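Local structure of fucose-binding lectin (Kordia periserrulae, 6HTN) at residues A[69-74]-A[100-105]. The protein probably acts as a carbohydrate-binding lectin of beta-propeller architecture, and binds methyl alpha-L-fucopyranoside in several pockets. Sequence-based numbering, arbitrary orientation.
Sequences YAIGTD and STPDAT. Unlike the reference sequence in segment 69-74: Asp74 (reference Asn).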
ATOM      1  N   TYR A  69      16.732  -5.564   2.257  1.00 18.21           N
ATOM      2  CA  TYR A  69      15.629  -6.328   2.867  1.00 17.58           C
ATOM      3  C   TYR A  69      14.308  -6.006   2.173  1.00 16.60           C
ATOM      4  O   TYR A  69      13.948  -4.831   2.049  1.00 18.11           O
ATOM      5  CB  TYR A  69      15.544  -6.010   4.378  1.00 14.56           C
ATOM      6  CG  TYR A  69      16.812  -6.316   5.140  1.00 13.99           C
ATOM      7  CD1 TYR A  69      17.060  -7.601   5.593  1.00 16.25           C
ATOM      8  CD2 TYR A  69      17.795  -5.351   5.280  1.00 16.68           C
ATOM      9  CE1 TYR A  69      18.260  -7.900   6.233  1.00 18.17           C
ATOM     10  CE2 TYR A  69      18.999  -5.639   5.891  1.00 15.96           C
ATOM     11  CZ  TYR A  69      19.239  -6.922   6.351  1.00 18.45           C
ATOM     12  OH  TYR A  69      20.460  -7.232   6.903  1.00 18.31           O
ATOM     13  N   ALA A  70      13.616  -7.033   1.721  1.00 17.10           N
ATOM     14  CA  ALA A  70      12.336  -6.890   1.031  1.00 15.75           C
ATOM     15  C   ALA A  70      11.435  -8.027   1.425  1.00 17.94           C
ATOM     16  O   ALA A  70      11.862  -8.937   2.115  1.00 18.83           O
ATOM     17  CB  ALA A  70      12.537  -6.868  -0.479  1.00 17.55           C
ATOM     18  N   ILE A  71      10.188  -7.972   1.004  1.00 17.56           N
ATOM     19  CA  ILE A  71       9.254  -9.110   1.155  1.00 17.33           C
ATOM     20  C   ILE A  71       9.332  -9.965  -0.110  1.00 17.42           C
ATOM     21  O   ILE A  71       9.153  -9.445  -1.217  1.00 18.18           O
ATOM     22  CB  ILE A  71       7.833  -8.633   1.448  1.00 17.93           C
ATOM     23  CG1 ILE A  71       7.782  -7.635   2.610  1.00 19.85           C
ATOM     24  CG2 ILE A  71       6.955  -9.858   1.697  1.00 19.58           C
ATOM     25  CD1 ILE A  71       8.535  -8.089   3.837  1.00 20.95           C
ATOM     26  N   GLY A  72       9.636 -11.248   0.068  1.00 17.97           N
ATOM     27  CA  GLY A  72       9.705 -12.143  -1.098  1.00 18.73           C
ATOM     28  C   GLY A  72       8.323 -12.608  -1.538  1.00 21.55           C
ATOM     29  O   GLY A  72       7.327 -12.292  -0.913  1.00 19.28           O
ATOM     30  N   THR A  73       8.324 -13.442  -2.589  1.00 20.58           N
ATOM     31  CA  THR A  73       7.067 -13.863  -3.223  1.00 20.40           C
ATOM     32  C   THR A  73       6.346 -14.878  -2.353  1.00 21.04           C
ATOM     33  O   THR A  73       5.188 -15.177  -2.690  1.00 21.72           O
ATOM     34  CB  THR A  73       7.330 -14.372  -4.644  1.00 22.11           C
ATOM     35  OG1 THR A  73       8.145 -15.535  -4.491  1.00 22.69           O
ATOM     36  CG2 THR A  73       7.985 -13.321  -5.501  1.00 22.76           C
ATOM     37  N   ASP A  74       6.939 -15.341  -1.257  1.00 19.48           N
ATOM     38  CA  ASP A  74       6.245 -16.203  -0.260  1.00 22.07           C
ATOM     39  C   ASP A  74       5.760 -15.420   0.976  1.00 18.99           C
ATOM     40  O   ASP A  74       5.323 -16.040   1.959  1.00 19.82           O
ATOM     41  CB  ASP A  74       7.168 -17.323   0.207  1.00 26.17           C
ATOM     42  CG  ASP A  74       8.457 -16.801   0.856  1.00 29.56           C
ATOM     43  OD1 ASP A  74       8.727 -15.541   0.844  1.00 25.87           O
ATOM     44  OD2 ASP A  74       9.255 -17.682   1.309  1.00 35.38           O
ATOM     45  N   SER A 100       5.136  -5.341   5.423  1.00 24.55           N
ATOM     46  CA  SER A 100       5.519  -3.948   5.164  1.00 23.30           C
ATOM     47  C   SER A 100       6.930  -3.960   4.562  1.00 20.55           C
ATOM     48  O   SER A 100       7.632  -4.877   4.828  1.00 22.19           O
ATOM     49  CB  SER A 100       5.360  -3.094   6.422  1.00 23.97           C
ATOM     50  OG  SER A 100       6.263  -3.515   7.463  1.00 21.56           O
ATOM     51  N   THR A 101       7.281  -2.933   3.822  1.00 20.45           N
ATOM     52  CA  THR A 101       8.633  -2.734   3.283  1.00 21.18           C
ATOM     53  C   THR A 101       9.542  -2.606   4.486  1.00 17.51           C
ATOM     54  O   THR A 101       9.380  -1.667   5.255  1.00 19.21           O
ATOM     55  CB  THR A 101       8.749  -1.521   2.378  1.00 24.26           C
ATOM     56  OG1 THR A 101       7.919  -1.721   1.229  1.00 27.80           O
ATOM     57  CG2 THR A 101      10.178  -1.277   1.955  1.00 23.40           C
ATOM     58  N   PRO A 102      10.536  -3.495   4.660  1.00 17.33           N
ATOM     59  CA  PRO A 102      11.335  -3.436   5.884  1.00 16.29           C
ATOM     60  C   PRO A 102      12.202  -2.196   5.927  1.00 18.61           C
ATOM     61  O   PRO A 102      12.647  -1.660   4.874  1.00 18.04           O
ATOM     62  CB  PRO A 102      12.226  -4.672   5.795  1.00 17.26           C
ATOM     63  CG  PRO A 102      11.465  -5.629   4.894  1.00 17.48           C
ATOM     64  CD  PRO A 102      10.776  -4.744   3.915  1.00 18.15           C
ATOM     65  N   ASP A 103      12.426  -1.723   7.148  1.00 16.13           N
ATOM     66  CA  ASP A 103      13.446  -0.706   7.436  1.00 17.32           C
ATOM     67  C   ASP A 103      14.669  -1.407   8.018  1.00 17.84           C
ATOM     68  O   ASP A 103      14.518  -2.426   8.691  1.00 17.21           O
ATOM     69  CB  ASP A 103      12.950   0.297   8.486  1.00 19.10           C
ATOM     70  CG  ASP A 103      11.930   1.281   7.929  1.00 23.94           C
ATOM     71  OD1 ASP A 103      12.119   1.763   6.796  1.00 27.04           O
ATOM     72  OD2 ASP A 103      10.903   1.531   8.656  1.00 24.06           O
ATOM     73  N   ALA A 104      15.829  -0.832   7.792  1.00 16.69           N
ATOM     74  CA  ALA A 104      17.063  -1.430   8.342  1.00 16.13           C
ATOM     75  C   ALA A 104      18.054  -0.337   8.706  1.00 14.98           C
ATOM     76  O   ALA A 104      18.091   0.718   8.072  1.00 17.92           O
ATOM     77  CB  ALA A 104      17.703  -2.361   7.361  1.00 17.47           C
ATOM     78  N   THR A 105      18.817  -0.594   9.776  1.00 17.22           N
ATOM     79  CA  THR A 105      19.952   0.271  10.146  1.00 17.28           C
ATOM     80  C   THR A 105      21.061  -0.653  10.681  1.00 15.68           C
ATOM     81  O   THR A 105      20.800  -1.825  10.976  1.00 17.61           O
ATOM     82  CB  THR A 105      19.543   1.375  11.125  1.00 17.09           C
ATOM     83  OG1 THR A 105      20.612   2.328  11.234  1.00 18.81           O
ATOM     84  CG2 THR A 105      19.208   0.817  12.483  1.00 16.85           C
TER
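The flat ring of Tyr69 meets the methyl group of Ala104 obliquely: Ala104 CB lies 3.6 Å from Tyr69 CD2 and nearly as close to CE2, so a single flank of the ring does the touching. Further side chains, Ile116, Val118, Leu92 and Trp137, also pack on Tyr69. The pyrrolidine ring of Pro102 fits against the backbone and root of the tyrosine instead. Pro102 CB meets Tyr69 CB at 3.8 Å. Pro102 CD rests 3.7 Å from Tyr69 O and also touches Ala70 CA. With CG of Tyr69 turned anti to its carbonyl carbon (chi1 -58°), the aromatic ring extends past the proline to Ala104. Ile71 closes the other end of the contact: Ile71 CG1 and CD1 both lie 3.5 Å from Ser100 O, and CD1 also reaches Pro102 CG. The segments meet through van der Waals packing alone, and the buried backbone N of Ser100 finds no polar partner in the model. The side-chain hydroxyls of Tyr69 and Ser100 find partners outside the two segments: Tyr69 OH bonds to Glu79, a residue of a fucoside pocket, and Ser100 OG to the backbone N of Tyr121. The tyrosine side chain itself approaches a bound methyl fucoside to about 4 Å (nearest atoms), so this apolar packing runs up to the sugar site between blades. The touching parts run nearly antiparallel, 169° apart, yet belong to different four-stranded sheets: strand 64-71 is the second strand of one propeller blade, and strand 103-108 is the first of the next. Strand 114-121 pairs with the latter and lends Val118 to both Tyr69 and Pro102, joining the two adjacent blades.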